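Local coordinates for RagA protein (Porphyromonas gingivalis, PDB 6SLN) that probably imports peptides across the outer membrane of Porphyromonas gingivalis as the TonB-dependent barrel of the RagAB transporter, at residues 283-286 / 287-290; 292-295 / 296-299. All coordinates share one frame; numbering follows the deposited sequence.

Contact 1. Residues 283-286 / 287-290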
loop_
_atom_site.group_PDB
_atom_site.type_symbol
_atom_site.label_atom_id
_atom_site.label_comp_id
_atom_site.label_asym_id
_atom_site.label_seq_id
_atom_site.Cartn_x
_atom_site.Cartn_y
_atom_site.Cartn_z
ATOM N N LYS A 283 -30.563 -26.468 -3.343
ATOM C CA LYS A 283 -31.913 -26.926 -3.669
ATOM C C LYS A 283 -32.048 -28.452 -3.693
ATOM O O LYS A 283 -33.154 -28.966 -3.487
ATOM C CB LYS A 283 -32.358 -26.329 -5.008
ATOM C CG LYS A 283 -31.699 -26.976 -6.205
ATOM C CD LYS A 283 -32.255 -26.437 -7.498
ATOM C CE LYS A 283 -31.380 -26.846 -8.669
ATOM N NZ LYS A 283 -31.100 -25.692 -9.576
ATOM N N ASP A 284 -30.960 -29.186 -3.912
ATOM C CA ASP A 284 -30.995 -30.641 -3.842
ATOM C C ASP A 284 -30.496 -31.179 -2.512
ATOM O O ASP A 284 -30.573 -32.390 -2.290
ATOM C CB ASP A 284 -30.161 -31.267 -4.976
ATOM C CG ASP A 284 -30.617 -30.825 -6.345
ATOM O OD1 ASP A 284 -31.830 -30.575 -6.517
ATOM O OD2 ASP A 284 -29.762 -30.699 -7.246
ATOM N N GLU A 285 -29.974 -30.328 -1.634
ATOM C CA GLU A 285 -29.613 -30.764 -0.289
ATOM C C GLU A 285 -30.693 -30.483 0.746
ATOM O O GLU A 285 -30.784 -31.212 1.738
ATOM C CB GLU A 285 -28.307 -30.111 0.169
ATOM C CG GLU A 285 -27.163 -30.273 -0.791
ATOM C CD GLU A 285 -27.058 -31.679 -1.360
ATOM O OE1 GLU A 285 -27.146 -32.655 -0.585
ATOM O OE2 GLU A 285 -26.877 -31.804 -2.592
ATOM N N TYR A 286 -31.515 -29.457 0.549
ATOM C CA TYR A 286 -32.614 -29.241 1.475
ATOM C C TYR A 286 -33.605 -30.398 1.402
ATOM O O TYR A 286 -34.192 -30.663 0.348
ATOM C CB TYR A 286 -33.335 -27.932 1.190
ATOM C CG TYR A 286 -34.357 -27.636 2.257
ATOM C CD1 TYR A 286 -35.601 -28.262 2.253
ATOM C CD2 TYR A 286 -34.075 -26.754 3.277
ATOM C CE1 TYR A 286 -36.516 -28.017 3.234
ATOM C CE2 TYR A 286 -34.997 -26.485 4.258
ATOM C CZ TYR A 286 -36.207 -27.115 4.232
ATOM O OH TYR A 286 -37.103 -26.845 5.229
ATOM N N GLY A 287 -33.833 -31.033 2.539
ATOM C CA GLY A 287 -34.727 -32.146 2.638
ATOM C C GLY A 287 -34.036 -33.485 2.545
ATOM O O GLY A 287 -34.645 -34.505 2.895
ATOM N N LYS A 288 -32.789 -33.505 2.066
ATOM C CA LYS A 288 -31.969 -34.710 2.063
ATOM C C LYS A 288 -30.867 -34.576 3.110
ATOM O O LYS A 288 -30.915 -35.260 4.128
ATOM C CB LYS A 288 -31.403 -34.992 0.662
ATOM C CG LYS A 288 -30.512 -36.261 0.561
ATOM C CD LYS A 288 -29.913 -36.515 -0.853
ATOM C CE LYS A 288 -28.760 -35.567 -1.183
ATOM N NZ LYS A 288 -27.405 -36.152 -0.941
ATOM N N THR A 289 -29.887 -33.693 2.906
ATOM C CA THR A 289 -28.781 -33.565 3.852
ATOM C C THR A 289 -28.863 -32.337 4.751
ATOM O O THR A 289 -28.195 -32.318 5.793
ATOM C CB THR A 289 -27.442 -33.472 3.128
ATOM O OG1 THR A 289 -27.518 -32.456 2.123
ATOM C CG2 THR A 289 -27.109 -34.757 2.474
ATOM N N LEU A 290 -29.597 -31.296 4.348
ATOM C CA LEU A 290 -29.679 -30.036 5.084
ATOM C C LEU A 290 -31.081 -29.851 5.634
ATOM O O LEU A 290 -32.038 -29.695 4.859
ATOM C CB LEU A 290 -29.332 -28.851 4.191
ATOM C CG LEU A 290 -27.840 -28.810 3.894
ATOM C CD1 LEU A 290 -27.518 -27.591 3.083
ATOM C CD2 LEU A 290 -27.008 -28.866 5.178
#

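Contact 2. Residues 292-295 / 296-299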
loop_
_atom_site.group_PDB
_atom_site.type_symbol
_atom_site.label_atom_id
_atom_site.label_comp_id
_atom_site.label_asym_id
_atom_site.label_seq_id
_atom_site.Cartn_x
_atom_site.Cartn_y
_atom_site.Cartn_z
ATOM N N PRO A 292 -32.163 -27.070 7.888
ATOM C CA PRO A 292 -31.851 -25.869 8.681
ATOM C C PRO A 292 -32.951 -25.482 9.657
ATOM O O PRO A 292 -32.678 -24.794 10.655
ATOM C CB PRO A 292 -31.660 -24.791 7.611
ATOM C CG PRO A 292 -32.530 -25.223 6.511
ATOM C CD PRO A 292 -32.464 -26.733 6.487
ATOM N N VAL A 293 -34.187 -25.887 9.399
ATOM C CA VAL A 293 -35.294 -25.678 10.321
ATOM C C VAL A 293 -35.716 -27.045 10.831
ATOM O O VAL A 293 -36.116 -27.910 10.046
ATOM C CB VAL A 293 -36.465 -24.948 9.651
ATOM C CG1 VAL A 293 -37.671 -24.923 10.589
ATOM C CG2 VAL A 293 -36.044 -23.564 9.261
ATOM N N ASP A 294 -35.625 -27.232 12.146
ATOM C CA ASP A 294 -35.902 -28.512 12.798
ATOM C C ASP A 294 -36.556 -28.225 14.152
ATOM O O ASP A 294 -35.894 -27.817 15.110
ATOM C CB ASP A 294 -34.623 -29.333 12.950
ATOM C CG ASP A 294 -34.858 -30.653 13.646
ATOM O OD1 ASP A 294 -36.026 -31.005 13.918
ATOM O OD2 ASP A 294 -33.864 -31.339 13.933
ATOM N N PHE A 295 -37.855 -28.468 14.236
ATOM C CA PHE A 295 -38.583 -28.311 15.487
ATOM C C PHE A 295 -38.541 -29.548 16.377
ATOM O O PHE A 295 -38.997 -29.479 17.525
ATOM C CB PHE A 295 -40.022 -27.928 15.168
ATOM C CG PHE A 295 -40.127 -26.610 14.474
ATOM C CD1 PHE A 295 -39.693 -25.449 15.110
ATOM C CD2 PHE A 295 -40.634 -26.520 13.200
ATOM C CE1 PHE A 295 -39.759 -24.230 14.478
ATOM C CE2 PHE A 295 -40.710 -25.308 12.560
ATOM C CZ PHE A 295 -40.270 -24.155 13.197
ATOM N N ASN A 296 -37.976 -30.658 15.899
ATOM C CA ASN A 296 -38.061 -31.929 16.608
ATOM C C ASN A 296 -36.807 -32.247 17.388
ATOM O O ASN A 296 -36.855 -33.058 18.316
ATOM C CB ASN A 296 -38.355 -33.053 15.618
ATOM C CG ASN A 296 -39.612 -32.791 14.837
ATOM O OD1 ASN A 296 -40.650 -32.459 15.414
ATOM N ND2 ASN A 296 -39.523 -32.887 13.520
ATOM N N HIS A 297 -35.699 -31.640 17.016
ATOM C CA HIS A 297 -34.461 -31.666 17.763
ATOM C C HIS A 297 -34.105 -30.204 17.902
ATOM O O HIS A 297 -34.670 -29.356 17.209
ATOM C CB HIS A 297 -33.363 -32.471 16.997
ATOM C CG HIS A 297 -32.030 -32.548 17.685
ATOM N ND1 HIS A 297 -30.920 -31.867 17.225
ATOM C CD2 HIS A 297 -31.617 -33.256 18.766
ATOM C CE1 HIS A 297 -29.885 -32.141 18.003
ATOM N NE2 HIS A 297 -30.282 -32.976 18.948
ATOM N N ASP A 298 -33.182 -29.868 18.772
ATOM C CA ASP A 298 -32.706 -28.510 18.655
ATOM C C ASP A 298 -31.187 -28.453 18.728
ATOM O O ASP A 298 -30.523 -29.253 19.396
ATOM C CB ASP A 298 -33.456 -27.559 19.640
ATOM C CG ASP A 298 -33.436 -27.990 21.063
ATOM O OD1 ASP A 298 -32.373 -28.418 21.553
ATOM O OD2 ASP A 298 -34.483 -27.809 21.709
ATOM N N ALA A 299 -30.656 -27.529 17.945
ATOM C CA ALA A 299 -29.243 -27.508 17.642
ATOM C C ALA A 299 -28.431 -26.989 18.823
ATOM O O ALA A 299 -28.900 -26.195 19.648
ATOM C CB ALA A 299 -28.979 -26.653 16.403
HETATM O O HOH W 1 -31.146 -30.124 15.292
#

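Contact 1. Residues 283-286 / 287-290
The carbonyl oxygen of Glu285 receives three backbone N-H groups from the tripeptide Lys288-Thr289-Leu290. The first, from Lys288 N at 3.1 Å to Glu285 O, closes a type II beta turn with Tyr286 and Gly287 at its corners; glycine suits the second corner because its phi is positive (96°). Leu290 N lies 2.9 Å from Glu285 O with a nearly straight N-H...O angle of 165°. The donors divide the acceptor between them: Thr289 N lies in the carbonyl plane on a lone pair, while Lys288 N and Leu290 N approach from opposite sides of that plane, well out of it. Gly287 N answers with a bond to Leu290 O, and a CA-H...O contact joins Tyr286 CA to that same oxygen at 3.5 Å.

Side-chain bonds follow the same path. Glu285 bends at its second torsion (chi2 -43°), bringing OE1 to 2.7 Å from the hydroxyl OG1 of Thr289, which donates to the anti lone pair. Lys288 runs alongside Glu285 and adds a longer salt bridge, its NZ 3.5 Å from Glu285 OE1.

Nonpolar packing is modest, with Leu290 CD1 3.9 Å from Glu285 CB. Glu285 O thus takes three N-H donors and OE1 pairs with a hydroxyl and an ammonium group, which should fix the turn through its backbone and side chain together, while Lys288 probably offsets the glutamate charge at the exposed surface.

Contact 2. Residues 292-295 / 296-299
Asp294 turns its carboxylate forward along the chain to meet Asn296 and His297, and OD1 takes a hydrogen bond from the backbone N-H of each. The bond from Asn296 N to Asp294 OD1, at 2.8 Å, spans two residues and so makes an Asx turn; the second, from His297 N to the same OD1, is longer at 3.2 Å. Their N-H...O angles are alike, both slightly above 150°, and both donors stand above the same face of the carboxylate plane. The placement follows from chi1: with CG anti to the backbone N and beside the carbonyl carbon (179°), the carboxylate lies over the peptides that come next.

Asn296 contributes mainly through its backbone and CB, which rests 3.5 Å from Asp294 OD1; its amide folds back beside the carbonyl of Phe295, whose own CB adjoins the Asn296 N-H.

The other carboxylate oxygen faces His297. OD2 lies 3.3 Å from His297 CB, and the carboxylate and imidazole planes differ by 31°. A water spans the remaining gap: it donates to Asp294 OD2 at 3.3 Å and sits 2.6 Å from His297 ND1, in the ring plane at the imidazole edge. Each carboxylate oxygen therefore has its own task, OD1 holding the backbone and OD2 the water link to the ring.

Beyond the turn, the Phe295 ring meets that of Tyr400 and touches Lys265 of helix 261-276, while Val293 packs on Ile268 and Ala272 of the same helix. Backbone bonds of Asp294 with Tyr400 and of Ala299 with Arg399 join this part of the chain, which soon enters helix 301-305, to the loop after helix 390-396.

In the fold
Contact 1 closes before contact 2 opens, and their centres lie about 14 Å apart. They meet where the ring of Tyr286 packs on Pro292, with Tyr286 CE2 3.4 Å from Pro292 CD. Helix 261-276 backs both: Ala272 touches Tyr286 from contact 1 and Val293 from contact 2. The segment 399-406 is a second common partner, bonding through Val406 to Thr289 and through Asn402 to Pro292. Both turns belong to the long connection between barrel strands 218-230 and 309-322, probably on the extracellular side, the centres of contacts 1 and 2 lying about 45 and 38 Å from the centre of the chain. Neither contact includes a residue of the phospholipid pocket.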